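Local structure of serpin (Taeniopygia guttata, 5HGC) at residues A[231-237]-A[357-363]. The protein probably inhibits serine-type endopeptidases and binds cortisol. Residues are numbered along the deposited sequence; the frame is centred on the assembly and turned at random.
Sequences GSATAFL and MLIFDRD. With HCY ((11alpha,14beta)-11,17,21-trihydroxypregn-4-ene-3,20-dione), chain B.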
ATOM      1  N   GLY A 231      -4.704  -9.733 -14.937  1.00 28.66           N
ATOM      2  CA  GLY A 231      -5.421  -9.975 -13.707  1.00 28.53           C
ATOM      3  C   GLY A 231      -6.320  -8.792 -13.494  1.00 31.40           C
ATOM      4  O   GLY A 231      -6.873  -8.253 -14.428  1.00 38.52           O
ATOM      5  N   SER A 232      -6.494  -8.375 -12.268  1.00 31.31           N
ATOM      6  CA  SER A 232      -7.443  -7.305 -12.005  1.00 28.59           C
ATOM      7  C   SER A 232      -6.790  -6.009 -11.464  1.00 26.95           C
ATOM      8  O   SER A 232      -7.509  -5.024 -11.298  1.00 27.83           O
ATOM      9  CB  SER A 232      -8.522  -7.793 -11.043  1.00 28.56           C
ATOM     10  OG  SER A 232      -7.887  -8.351  -9.895  1.00 29.50           O
ATOM     11  N   ALA A 233      -5.486  -6.023 -11.163  1.00 24.19           N
ATOM     12  CA  ALA A 233      -4.778  -4.821 -10.670  1.00 27.89           C
ATOM     13  C   ALA A 233      -4.642  -3.825 -11.792  1.00 28.16           C
ATOM     14  O   ALA A 233      -4.583  -4.208 -12.930  1.00 36.06           O
ATOM     15  CB  ALA A 233      -3.385  -5.128 -10.088  1.00 22.98           C
ATOM     16  N   THR A 234      -4.588  -2.550 -11.458  1.00 27.22           N
ATOM     17  CA  THR A 234      -4.378  -1.496 -12.432  1.00 25.53           C
ATOM     18  C   THR A 234      -3.483  -0.408 -11.828  1.00 22.94           C
ATOM     19  O   THR A 234      -3.500  -0.199 -10.615  1.00 22.01           O
ATOM     20  CB  THR A 234      -5.766  -0.942 -12.878  1.00 26.29           C
ATOM     21  OG1 THR A 234      -5.610  -0.138 -14.052  1.00 27.04           O
ATOM     22  CG2 THR A 234      -6.488  -0.159 -11.740  1.00 23.23           C
ATOM     23  N   ALA A 235      -2.682   0.261 -12.655  1.00 21.56           N
ATOM     24  CA  ALA A 235      -1.803   1.339 -12.160  1.00 18.58           C
ATOM     25  C   ALA A 235      -2.155   2.713 -12.747  1.00 18.01           C
ATOM     26  O   ALA A 235      -2.225   2.844 -13.967  1.00 18.28           O
ATOM     27  CB  ALA A 235      -0.367   0.979 -12.420  1.00 16.28           C
ATOM     28  N   PHE A 236      -2.424   3.704 -11.898  1.00 17.85           N
ATOM     29  CA  PHE A 236      -2.563   5.151 -12.308  1.00 20.01           C
ATOM     30  C   PHE A 236      -1.237   5.849 -12.116  1.00 22.05           C
ATOM     31  O   PHE A 236      -0.692   5.822 -11.012  1.00 22.92           O
ATOM     32  CB  PHE A 236      -3.572   5.902 -11.444  1.00 19.03           C
ATOM     33  CG  PHE A 236      -5.013   5.552 -11.739  1.00 20.24           C
ATOM     34  CD1 PHE A 236      -5.488   4.198 -11.608  1.00 19.74           C
ATOM     35  CD2 PHE A 236      -5.929   6.558 -12.103  1.00 19.95           C
ATOM     36  CE1 PHE A 236      -6.833   3.865 -11.857  1.00 20.52           C
ATOM     37  CE2 PHE A 236      -7.276   6.228 -12.358  1.00 21.13           C
ATOM     38  CZ  PHE A 236      -7.730   4.892 -12.225  1.00 20.40           C
ATOM     39  N   LEU A 237      -0.697   6.431 -13.191  1.00 23.88           N
ATOM     40  CA  LEU A 237       0.624   7.052 -13.157  1.00 23.40           C
ATOM     41  C   LEU A 237       0.333   8.521 -13.325  1.00 27.33           C
ATOM     42  O   LEU A 237      -0.256   8.924 -14.341  1.00 29.83           O
ATOM     43  CB  LEU A 237       1.470   6.527 -14.294  1.00 22.63           C
ATOM     44  CG  LEU A 237       1.293   5.037 -14.578  1.00 25.25           C
ATOM     45  CD1 LEU A 237       1.980   4.632 -15.891  1.00 25.46           C
ATOM     46  CD2 LEU A 237       1.825   4.217 -13.396  1.00 23.09           C
ATOM     47  N   MET A 357       2.597   6.883  -8.345  1.00 27.44           N
ATOM     48  CA  MET A 357       2.095   5.615  -8.864  1.00 25.35           C
ATOM     49  C   MET A 357       1.055   5.006  -7.871  1.00 27.09           C
ATOM     50  O   MET A 357       1.374   4.742  -6.673  1.00 28.68           O
ATOM     51  CB  MET A 357       3.227   4.676  -9.164  1.00 23.25           C
ATOM     52  CG  MET A 357       2.697   3.375  -9.707  1.00 21.76           C
ATOM     53  SD  MET A 357       4.112   2.456 -10.316  1.00 27.91           S
ATOM     54  CE  MET A 357       3.423   1.114 -11.300  1.00 20.89           C
ATOM     55  N   LEU A 358      -0.190   4.836  -8.336  1.00 23.13           N
ATOM     56  CA  LEU A 358      -1.250   4.350  -7.452  1.00 22.13           C
ATOM     57  C   LEU A 358      -1.766   3.032  -8.023  1.00 23.11           C
ATOM     58  O   LEU A 358      -2.197   2.971  -9.190  1.00 24.19           O
ATOM     59  CB  LEU A 358      -2.383   5.358  -7.285  1.00 22.16           C
ATOM     60  CG  LEU A 358      -1.964   6.829  -7.178  1.00 23.31           C
ATOM     61  CD1 LEU A 358      -3.197   7.708  -7.224  1.00 22.16           C
ATOM     62  CD2 LEU A 358      -1.156   7.096  -5.917  1.00 22.35           C
ATOM     63  N   ILE A 359      -1.681   1.964  -7.227  1.00 20.55           N
ATOM     64  CA  ILE A 359      -2.032   0.649  -7.745  1.00 19.30           C
ATOM     65  C   ILE A 359      -3.268   0.213  -7.048  1.00 18.68           C
ATOM     66  O   ILE A 359      -3.311   0.246  -5.829  1.00 19.95           O
ATOM     67  CB  ILE A 359      -0.901  -0.338  -7.565  1.00 18.02           C
ATOM     68  CG1 ILE A 359       0.358   0.218  -8.275  1.00 17.30           C
ATOM     69  CG2 ILE A 359      -1.323  -1.695  -8.073  1.00 17.56           C
ATOM     70  CD1 ILE A 359       1.685  -0.490  -7.993  1.00 14.96           C
ATOM     71  N   PHE A 360      -4.277  -0.156  -7.826  1.00 19.36           N
ATOM     72  CA  PHE A 360      -5.574  -0.595  -7.289  1.00 22.63           C
ATOM     73  C   PHE A 360      -5.948  -2.014  -7.767  1.00 26.07           C
ATOM     74  O   PHE A 360      -5.448  -2.508  -8.842  1.00 25.45           O
ATOM     75  CB  PHE A 360      -6.720   0.323  -7.710  1.00 22.66           C
ATOM     76  CG  PHE A 360      -6.498   1.787  -7.415  1.00 24.29           C
ATOM     77  CD1 PHE A 360      -5.856   2.625  -8.366  1.00 22.31           C
ATOM     78  CD2 PHE A 360      -6.940   2.346  -6.204  1.00 23.45           C
ATOM     79  CE1 PHE A 360      -5.652   3.972  -8.113  1.00 21.61           C
ATOM     80  CE2 PHE A 360      -6.735   3.695  -5.961  1.00 23.67           C
ATOM     81  CZ  PHE A 360      -6.097   4.511  -6.918  1.00 22.59           C
ATOM     82  N   ASP A 361      -6.842  -2.653  -6.997  1.00 24.74           N
ATOM     83  CA  ASP A 361      -7.543  -3.828  -7.515  1.00 28.03           C
ATOM     84  C   ASP A 361      -8.946  -3.471  -8.070  1.00 26.53           C
ATOM     85  O   ASP A 361      -9.761  -2.931  -7.314  1.00 28.05           O
ATOM     86  CB  ASP A 361      -7.612  -4.933  -6.455  1.00 30.80           C
ATOM     87  CG  ASP A 361      -8.380  -6.169  -6.936  1.00 36.66           C
ATOM     88  OD1 ASP A 361      -8.330  -6.482  -8.166  1.00 35.22           O
ATOM     89  OD2 ASP A 361      -9.055  -6.815  -6.071  1.00 40.00           O
ATOM     90  N   ARG A 362      -9.206  -3.789  -9.353  1.00 24.93           N
ATOM     91  CA  ARG A 362     -10.514  -3.558  -9.998  1.00 27.16           C
ATOM     92  C   ARG A 362     -11.648  -4.474  -9.518  1.00 28.08           C
ATOM     93  O   ARG A 362     -12.795  -4.039  -9.546  1.00 30.00           O
ATOM     94  CB  ARG A 362     -10.454  -3.584 -11.527  1.00 27.74           C
ATOM     95  CG  ARG A 362      -9.665  -2.472 -12.186  1.00 28.07           C
ATOM     96  CD  ARG A 362      -9.431  -2.853 -13.644  1.00 30.20           C
ATOM     97  NE  ARG A 362      -8.266  -3.735 -13.758  1.00 34.01           N
ATOM     98  CZ  ARG A 362      -7.870  -4.344 -14.878  1.00 36.59           C
ATOM     99  NH1 ARG A 362      -8.599  -4.179 -15.995  1.00 33.61           N
ATOM    100  NH2 ARG A 362      -6.763  -5.133 -14.874  1.00 30.82           N
ATOM    101  N   ASP A 363     -11.336  -5.698  -9.063  1.00 30.07           N
ATOM    102  CA  ASP A 363     -12.317  -6.611  -8.416  1.00 29.45           C
ATOM    103  C   ASP A 363     -12.812  -6.218  -7.037  1.00 32.02           C
ATOM    104  O   ASP A 363     -13.955  -6.501  -6.694  1.00 35.41           O
ATOM    105  CB  ASP A 363     -11.788  -8.015  -8.319  1.00 33.16           C
ATOM    106  CG  ASP A 363     -11.676  -8.679  -9.666  1.00 39.70           C
ATOM    107  OD1 ASP A 363     -12.323  -8.249 -10.676  1.00 43.33           O
ATOM    108  OD2 ASP A 363     -10.897  -9.635  -9.723  1.00 43.13           O
TER
HETATM  109  C1  HCY B 501     -14.561   5.402  -6.331  1.00 32.05           C
HETATM  110  C2  HCY B 501     -15.184   6.089  -5.119  1.00 35.05           C
HETATM  111  C3  HCY B 501     -14.789   5.416  -3.823  1.00 37.34           C
HETATM  112  C4  HCY B 501     -13.662   4.454  -3.782  1.00 33.61           C
HETATM  113  C5  HCY B 501     -12.779   4.425  -4.787  1.00 31.94           C
HETATM  114  C6  HCY B 501     -11.415   3.816  -4.549  1.00 32.07           C
HETATM  115  C7  HCY B 501     -11.058   2.846  -5.697  1.00 32.96           C
HETATM  116  C8  HCY B 501     -11.374   3.335  -7.115  1.00 28.27           C
HETATM  117  C9  HCY B 501     -12.826   3.858  -7.183  1.00 31.71           C
HETATM  118  C10 HCY B 501     -13.100   4.989  -6.167  1.00 33.16           C
HETATM  119  C12 HCY B 501     -12.999   3.026  -9.685  1.00 29.51           C
HETATM  120  C11 HCY B 501     -13.364   4.100  -8.637  1.00 33.73           C
HETATM  121  C13 HCY B 501     -11.507   2.590  -9.572  1.00 32.16           C
HETATM  122  C14 HCY B 501     -11.226   2.211  -8.117  1.00 27.26           C
HETATM  123  C15 HCY B 501      -9.978   1.364  -8.169  1.00 28.51           C
HETATM  124  C16 HCY B 501     -10.053   0.608  -9.489  1.00 30.90           C
HETATM  125  C17 HCY B 501     -11.193   1.263 -10.310  1.00 35.05           C
HETATM  126  C18 HCY B 501     -10.508   3.669 -10.085  1.00 28.93           C
HETATM  127  C19 HCY B 501     -12.206   6.238  -6.320  1.00 35.00           C
HETATM  128  C20 HCY B 501     -10.864   1.386 -11.786  1.00 38.23           C
HETATM  129  C21 HCY B 501     -11.954   1.254 -12.830  1.00 37.33           C
HETATM  130  O1  HCY B 501     -15.368   5.727  -2.802  1.00 41.86           O
HETATM  131  O2  HCY B 501     -12.760   5.339  -9.020  1.00 37.22           O
HETATM  132  O3  HCY B 501     -12.343   0.387 -10.307  1.00 37.09           O
HETATM  133  O4  HCY B 501      -9.719   1.596 -12.157  1.00 40.15           O
HETATM  134  O5  HCY B 501     -11.601   2.237 -13.802  1.00 45.83           O
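Phe-236 presents a ring face to the edge of the Phe-360 ring in an offset edge-to-face pair, planes at 80° and centroids 5.2 Å apart, while O4 of the cortisol lies in plane at an edge of Phe-236. The rings project from one face of neighbouring antiparallel strands (155° between directions) of serpin beta-sheet B, at the steroid pocket and next to helix 254-263. Phe-360, CG anti to its carbonyl carbon, sets CE1 3.5 Å from Phe-236 CD1; its CB lies 3.5 Å from steroid C15. Thr-234 lies on the same face: its CG2 is 3.7 Å from the steroid O4, and its OG1 bonds to His-228 and Arg-226. Two hydrogen-bonded pairs, Thr-234 with Phe-360 and Phe-236 with Leu-358, fix the register. Where strand 355-361 ends and strand 233-240 begins, Ser-232 O accepts from Arg-362 N and NE, which come from opposite faces of its carbonyl plane; Arg-362 NH2 reaches Ala-233 O at 3.1 Å. With the guanidinium gone, as in an alanine here, Ala-233 O would probably lose its NH2 partner and Ser-232 O its NE donor. Ser-232 OG donates to Asp-361 OD1 at 2.6 Å, on the carboxylate's syn side and 26° out of its plane.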